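Local coordinates for GH127 beta-L-arabinofuranoside (Geobacillus stearothermophilus, PDB 4QK0), which probably hydrolyses beta-L-arabinofuranosidic linkages as a glycoside hydrolase of family GH127, releasing L-arabinose from its substrates, at residues Ile537-His540 / Pro541-Ala545; Pro568-Ala571 / Asn572-Leu575; Asn609-Leu612 / Tyr613-Ile616. All blocks are in the same frame, centred on the assembly; numbering follows the deposited sequence.

Interaction 1. Residues Ile537-His540 / Pro541-Ala545; sequences IKAH and PQVRA
His540 and Gln542 meet inside a type I beta turn that runs from His540 to Val543, and the imidazole can be traced outward from its root. His540 CB lies 3.4 Å from Pro541 N, and the histidine side chain crosses the proline at about a right angle. CG stands anti to the backbone N (chi1 -171°), beside the carbonyl carbon, which turns the ring edge toward the backbone N of Gln542. His540 ND1 then receives the backbone N-H of Gln542 at 3.1 Å. This bond is nearly straight (169° at the hydrogen), and the donor lies in the imidazole plane, so the ring's rotation is fixed. Further out, His540 CE1 comes to 3.3 Å from CG of Gln542, whose chain runs alongside in the same direction with its amide almost perpendicular to the ring. The turn itself is closed by Val543 N to His540 O, 2.9 Å, with the donor well above the carbonyl plane. A water gives a second hydrogen bond to His540 O at 2.8 Å and also donates to Val543 O. Behind the turn, Ala539 CB packs on Val543 CB at 4.1 Å. The turn opens the connection from strand 534-539 to strand 549-554, with the imidazole stacked on Phe323 and meeting Trp608 of the second subunit, while Lys538 and Ala539 extend the sheet into that subunit by antiparallel pairing.

Interaction 2. Residues Pro568-Ala571 / Asn572-Leu575; sequences PNLA and NLFL
Asn569 and Asn572 close a tight turn by an i to i+3 backbone bond, the lead-in to strand 574-586 in the mixed sheet of the GH127 C-terminal domain. Asn572 N donates to Asn569 O at 3.0 Å, bent to 139° at the hydrogen, from above the carbonyl plane. Asn572 N also makes a weak bond to Asn569 OD1, 3.3 Å. That grip is possible because Asn569 CG is anti to its own N (chi1 -164°), which lays the amide alongside CB of Asn572, 3.5 Å from OD1; the two amide planes are turned 42° apart. Beside the polar bonds, the side chains of Leu570 and Leu573 run the same way and touch at CD2 and CD1, 4.0 Å apart. In the second shell, Asn569 O also receives Arg602 NH1, and the carboxylate of Glu640 accepts the backbone N-H groups of Asn569 and Leu570, linking the turn to strand 593-603 and to the residue preceding strand 641-647. Asn569 ND2 reaches across the dimer interface to Pro541 O of the second subunit. With alanine in place of Asn569, that neighbouring-subunit carbonyl would probably lose this donor, and Asn572 N its weak second acceptor. Leu573 continues into the domain against Val623 and Ala600. Asn572 OD1 is the acceptor for Val603 N, and it lies in the plane of the Phe574 ring, at its edge, 3.6 Å from CE1.

Interaction 3. Residues Asn609-Leu612 / Tyr613-Ile616; sequences NDEL and YRPI
Asn609 and Arg614 approach from opposite directions, and the amide lies over the guanidinium, planes inclined by 35°. Asn609 ND2 sits over one face of the guanidinium toward its rim, 3.2 Å from NE of Arg614; both are donors, so no hydrogen bond joins them. The arginine chain bends at chi3 (85°), bringing its end against the amide. On the opposite face, Ile616 CD1 lies over the guanidinium centre. The amide is held by an Asx turn, in which Asn609 OD1 accepts Glu611 N at 2.9 Å, while Arg614 NH1 is fixed by Ala607 O and the guanidinium makes a cation-pi contact with Trp608. Lower on the arginine chain, Arg614 CG touches Glu611 CB at 3.8 Å. The second pair points the other way: Leu612 and Tyr613 run side by side, and Leu612 CG stands 3.8 Å from the phenol ring centroid, 16° off the normal, a CH-pi contact. Leu612 CD2 lies 3.6 Å from Tyr613 CE2. Beyond the ring, Tyr613 OH hydrogen-bonds Met304 O of the second subunit. The whole turn hangs in the excursion between strands 593-603 and 620-629, and its short strand 613-614 pairs antiparallel with a strand of that second subunit.

Followed from the N terminus, the three contacts come in series, and none nests within or crosses another. Interaction 1 closes the turn leaving strand 534-539 on the way to strand 549-554; interaction 2 closes the one between helix 563-566 and strand 574-586; interaction 3 shapes the outlying loop after strand 593-603. All belong to the C-terminal family region, and within one chain they stay separate: nearest atoms are about 8 Å apart for interactions 1 and 2 and about 11 Å for interactions 2 and 3. They are tied together through the dimer. Residues 541-545 of one subunit meet residues 568-571 of the other, and His540 packs on Glu611 of the other.

Interaction 1. Residues Ile537-His540 / Pro541-Ala545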
loop_
_atom_site.group_PDB
_atom_site.type_symbol
_atom_site.label_atom_id
_atom_site.label_comp_id
_atom_site.label_asym_id
_atom_site.label_seq_id
_atom_site.Cartn_x
_atom_site.Cartn_y
_atom_site.Cartn_z
ATOM N N ILE A 537 3.175 9.349 23.444
ATOM C CA ILE A 537 4.374 9.389 22.642
ATOM C C ILE A 537 4.086 10.028 21.273
ATOM O O ILE A 537 3.107 9.654 20.599
ATOM C CB ILE A 537 4.911 7.968 22.447
ATOM C CG1 ILE A 537 5.132 7.265 23.821
ATOM C CG2 ILE A 537 6.203 7.994 21.661
ATOM C CD1 ILE A 537 6.084 7.990 24.760
ATOM N N LYS A 538 4.953 10.940 20.856
ATOM C CA LYS A 538 4.908 11.543 19.551
ATOM C C LYS A 538 6.062 11.109 18.669
ATOM O O LYS A 538 7.178 10.937 19.146
ATOM C CB LYS A 538 4.970 13.055 19.680
ATOM C CG LYS A 538 3.794 13.666 20.407
ATOM C CD LYS A 538 2.453 13.575 19.674
ATOM C CE LYS A 538 2.531 14.179 18.255
ATOM N NZ LYS A 538 1.287 14.108 17.459
ATOM N N ALA A 539 5.791 10.913 17.386
ATOM C CA ALA A 539 6.840 10.572 16.452
ATOM C C ALA A 539 7.417 11.814 15.825
ATOM O O ALA A 539 6.750 12.846 15.709
ATOM C CB ALA A 539 6.362 9.668 15.380
ATOM N N HIS A 540 8.689 11.740 15.463
ATOM C CA HIS A 540 9.379 12.850 14.824
ATOM C C HIS A 540 8.460 13.337 13.670
ATOM O O HIS A 540 7.809 12.508 12.990
ATOM C CB HIS A 540 10.676 12.309 14.258
ATOM C CG HIS A 540 11.590 13.342 13.754
ATOM N ND1 HIS A 540 11.326 14.065 12.623
ATOM C CD2 HIS A 540 12.811 13.737 14.184
ATOM C CE1 HIS A 540 12.336 14.880 12.375
ATOM N NE2 HIS A 540 13.258 14.688 13.301
ATOM N N PRO A 541 8.412 14.652 13.422
ATOM C CA PRO A 541 7.479 15.185 12.410
ATOM C C PRO A 541 7.733 14.715 11.017
ATOM O O PRO A 541 6.868 14.810 10.217
ATOM C CB PRO A 541 7.661 16.687 12.517
ATOM C CG PRO A 541 8.075 16.890 13.920
ATOM C CD PRO A 541 8.950 15.716 14.271
ATOM N N GLN A 542 8.907 14.207 10.728
ATOM C CA GLN A 542 9.227 13.629 9.415
ATOM C C GLN A 542 8.576 12.270 9.201
ATOM O O GLN A 542 8.475 11.832 8.069
ATOM C CB GLN A 542 10.712 13.441 9.250
ATOM C CG GLN A 542 11.502 14.725 9.205
ATOM C CD GLN A 542 11.541 15.280 7.838
ATOM O OE1 GLN A 542 11.912 14.586 6.898
ATOM N NE2 GLN A 542 11.121 16.505 7.696
ATOM N N VAL A 543 8.096 11.634 10.276
ATOM C CA VAL A 543 7.279 10.423 10.166
ATOM C C VAL A 543 5.862 10.775 9.787
ATOM O O VAL A 543 4.961 11.062 10.585
ATOM C CB VAL A 543 7.274 9.586 11.424
ATOM C CG1 VAL A 543 6.512 8.287 11.142
ATOM C CG2 VAL A 543 8.685 9.221 11.840
ATOM N N ARG A 544 5.674 10.782 8.488
ATOM C CA ARG A 544 4.471 11.245 7.882
ATOM C C ARG A 544 3.246 10.453 8.308
ATOM O O ARG A 544 2.228 11.049 8.550
ATOM C CB ARG A 544 4.665 11.279 6.358
ATOM C CG ARG A 544 5.666 12.424 6.176
ATOM C CD ARG A 544 6.396 12.776 4.905
ATOM N NE ARG A 544 7.499 13.628 5.334
ATOM C CZ ARG A 544 8.275 14.368 4.562
ATOM N NH1 ARG A 544 8.064 14.508 3.286
ATOM N NH2 ARG A 544 9.241 15.056 5.122
ATOM N N ALA A 545 3.389 9.150 8.477
ATOM C CA ALA A 545 2.274 8.313 8.882
ATOM C C ALA A 545 1.698 8.722 10.211
ATOM O O ALA A 545 0.581 8.426 10.457
ATOM C CB ALA A 545 2.724 6.867 8.948
HETATM O O HOH W 1 4.992 12.294 12.733
#

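Interaction 2. Residues Pro568-Ala571 / Asn572-Leu575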
loop_
_atom_site.group_PDB
_atom_site.type_symbol
_atom_site.label_atom_id
_atom_site.label_comp_id
_atom_site.label_asym_id
_atom_site.label_seq_id
_atom_site.Cartn_x
_atom_site.Cartn_y
_atom_site.Cartn_z
ATOM N N PRO A 568 -15.994 -0.488 16.583
ATOM C CA PRO A 568 -15.314 -0.361 15.308
ATOM C C PRO A 568 -14.971 1.065 14.946
ATOM O O PRO A 568 -15.252 2.015 15.690
ATOM C CB PRO A 568 -16.328 -0.975 14.317
ATOM C CG PRO A 568 -17.663 -0.805 14.969
ATOM C CD PRO A 568 -17.467 -0.546 16.430
ATOM N N ASN A 569 -14.277 1.186 13.827
ATOM C CA ASN A 569 -13.822 2.472 13.280
ATOM C C ASN A 569 -12.895 3.239 14.206
ATOM O O ASN A 569 -13.200 4.347 14.664
ATOM C CB ASN A 569 -15.020 3.342 12.831
ATOM C CG ASN A 569 -14.581 4.476 11.932
ATOM O OD1 ASN A 569 -13.374 4.686 11.743
ATOM N ND2 ASN A 569 -15.546 5.206 11.360
ATOM N N LEU A 570 -11.753 2.639 14.493
ATOM C CA LEU A 570 -10.830 3.220 15.477
ATOM C C LEU A 570 -10.158 4.456 14.912
ATOM O O LEU A 570 -9.699 5.286 15.667
ATOM C CB LEU A 570 -9.810 2.195 15.975
ATOM C CG LEU A 570 -10.408 0.977 16.676
ATOM C CD1 LEU A 570 -9.331 -0.058 16.943
ATOM C CD2 LEU A 570 -11.080 1.351 17.958
ATOM N N ALA A 571 -10.122 4.605 13.601
ATOM C CA ALA A 571 -9.645 5.886 12.991
ATOM C C ALA A 571 -10.507 7.058 13.427
ATOM O O ALA A 571 -10.011 8.170 13.601
ATOM C CB ALA A 571 -9.640 5.789 11.477
ATOM N N ASN A 572 -11.790 6.803 13.699
ATOM C CA ASN A 572 -12.735 7.829 14.191
ATOM C C ASN A 572 -12.764 7.924 15.735
ATOM O O ASN A 572 -13.840 7.927 16.384
ATOM C CB ASN A 572 -14.136 7.496 13.662
ATOM C CG ASN A 572 -15.155 8.537 14.032
ATOM O OD1 ASN A 572 -14.910 9.757 13.940
ATOM N ND2 ASN A 572 -16.319 8.072 14.436
ATOM N N LEU A 573 -11.575 7.898 16.322
ATOM C CA LEU A 573 -11.369 8.083 17.767
ATOM C C LEU A 573 -10.284 9.096 17.883
ATOM O O LEU A 573 -9.238 8.962 17.251
ATOM C CB LEU A 573 -10.863 6.828 18.456
ATOM C CG LEU A 573 -11.807 5.975 19.299
ATOM C CD1 LEU A 573 -11.014 4.834 19.911
ATOM C CD2 LEU A 573 -12.456 6.742 20.410
ATOM N N PHE A 574 -10.548 10.116 18.672
ATOM C CA PHE A 574 -9.688 11.254 18.815
ATOM C C PHE A 574 -9.402 11.410 20.299
ATOM O O PHE A 574 -10.315 11.431 21.133
ATOM C CB PHE A 574 -10.329 12.515 18.194
ATOM C CG PHE A 574 -10.591 12.378 16.717
ATOM C CD1 PHE A 574 -11.720 11.713 16.248
ATOM C CD2 PHE A 574 -9.686 12.866 15.799
ATOM C CE1 PHE A 574 -11.945 11.556 14.893
ATOM C CE2 PHE A 574 -9.890 12.714 14.456
ATOM C CZ PHE A 574 -11.035 12.052 13.993
ATOM N N LEU A 575 -8.119 11.496 20.626
ATOM C CA LEU A 575 -7.710 11.607 21.998
ATOM C C LEU A 575 -7.374 13.032 22.224
ATOM O O LEU A 575 -6.393 13.515 21.689
ATOM C CB LEU A 575 -6.508 10.676 22.253
ATOM C CG LEU A 575 -6.016 10.656 23.696
ATOM C CD1 LEU A 575 -7.091 10.129 24.647
ATOM C CD2 LEU A 575 -4.780 9.778 23.873
HETATM O O HOH W 2 -7.844 7.174 16.037
#

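Interaction 3. Residues Asn609-Leu612 / Tyr613-Ile616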
loop_
_atom_site.group_PDB
_atom_site.type_symbol
_atom_site.label_atom_id
_atom_site.label_comp_id
_atom_site.label_asym_id
_atom_site.label_seq_id
_atom_site.Cartn_x
_atom_site.Cartn_y
_atom_site.Cartn_z
ATOM N N ASN A 609 -25.620 11.653 6.804
ATOM C CA ASN A 609 -26.817 11.511 6.023
ATOM C C ASN A 609 -26.614 10.624 4.756
ATOM O O ASN A 609 -27.222 10.867 3.700
ATOM C CB ASN A 609 -27.164 12.923 5.566
ATOM C CG ASN A 609 -25.983 13.620 4.897
ATOM O OD1 ASN A 609 -24.920 13.026 4.694
ATOM N ND2 ASN A 609 -26.152 14.902 4.600
ATOM N N ASP A 610 -25.745 9.622 4.821
ATOM C CA ASP A 610 -25.358 8.881 3.610
ATOM C C ASP A 610 -24.674 9.711 2.507
ATOM O O ASP A 610 -24.412 9.193 1.428
ATOM C CB ASP A 610 -26.563 8.183 2.966
ATOM C CG ASP A 610 -27.327 7.319 3.940
ATOM O OD1 ASP A 610 -26.792 7.030 5.023
ATOM O OD2 ASP A 610 -28.473 6.932 3.625
ATOM N N GLU A 611 -24.373 10.977 2.736
ATOM C CA GLU A 611 -23.480 11.674 1.805
ATOM C C GLU A 611 -22.036 11.137 2.029
ATOM O O GLU A 611 -21.710 10.629 3.116
ATOM C CB GLU A 611 -23.569 13.181 2.005
ATOM C CG GLU A 611 -24.897 13.805 1.590
ATOM C CD GLU A 611 -25.274 13.519 0.125
ATOM O OE1 GLU A 611 -26.389 12.974 -0.115
ATOM O OE2 GLU A 611 -24.461 13.793 -0.798
ATOM N N LEU A 612 -21.202 11.228 1.016
ATOM C CA LEU A 612 -19.810 10.896 1.147
ATOM C C LEU A 612 -18.935 12.104 1.507
ATOM O O LEU A 612 -18.049 11.984 2.349
ATOM C CB LEU A 612 -19.313 10.261 -0.115
ATOM C CG LEU A 612 -17.905 9.669 -0.111
ATOM C CD1 LEU A 612 -17.709 8.684 1.059
ATOM C CD2 LEU A 612 -17.620 9.020 -1.461
ATOM N N TYR A 613 -19.201 13.243 0.888
ATOM C CA TYR A 613 -18.476 14.481 1.145
ATOM C C TYR A 613 -19.451 15.597 1.488
ATOM O O TYR A 613 -20.437 15.753 0.794
ATOM C CB TYR A 613 -17.666 14.882 -0.082
ATOM C CG TYR A 613 -16.700 13.788 -0.498
ATOM C CD1 TYR A 613 -15.683 13.399 0.336
ATOM C CD2 TYR A 613 -16.810 13.133 -1.739
ATOM C CE1 TYR A 613 -14.848 12.365 0.002
ATOM C CE2 TYR A 613 -15.937 12.118 -2.077
ATOM C CZ TYR A 613 -14.977 11.716 -1.155
ATOM O OH TYR A 613 -14.098 10.698 -1.435
ATOM N N ARG A 614 -19.188 16.350 2.559
ATOM C CA ARG A 614 -20.021 17.468 3.000
ATOM C C ARG A 614 -19.186 18.616 3.563
ATOM O O ARG A 614 -18.259 18.359 4.327
ATOM C CB ARG A 614 -20.849 17.049 4.181
ATOM C CG ARG A 614 -21.947 16.088 3.863
ATOM C CD ARG A 614 -22.494 15.493 5.140
ATOM N NE ARG A 614 -23.515 16.316 5.786
ATOM C CZ ARG A 614 -24.103 16.005 6.949
ATOM N NH1 ARG A 614 -23.785 14.887 7.600
ATOM N NH2 ARG A 614 -25.013 16.818 7.451
ATOM N N PRO A 615 -19.584 19.864 3.297
ATOM C CA PRO A 615 -19.009 21.054 3.887
ATOM C C PRO A 615 -19.562 21.379 5.267
ATOM O O PRO A 615 -19.813 22.521 5.555
ATOM C CB PRO A 615 -19.456 22.151 2.905
ATOM C CG PRO A 615 -20.814 21.711 2.500
ATOM C CD PRO A 615 -20.695 20.216 2.380
ATOM N N ILE A 616 -19.721 20.417 6.137
ATOM C CA ILE A 616 -20.270 20.714 7.450
ATOM C C ILE A 616 -19.238 20.494 8.523
ATOM O O ILE A 616 -18.340 19.705 8.336
ATOM C CB ILE A 616 -21.498 19.842 7.797
ATOM C CG1 ILE A 616 -21.174 18.365 7.577
ATOM C CG2 ILE A 616 -22.723 20.256 6.975
ATOM C CD1 ILE A 616 -21.267 17.496 8.806
HETATM O O HOH W 3 -21.304 13.007 -1.195
#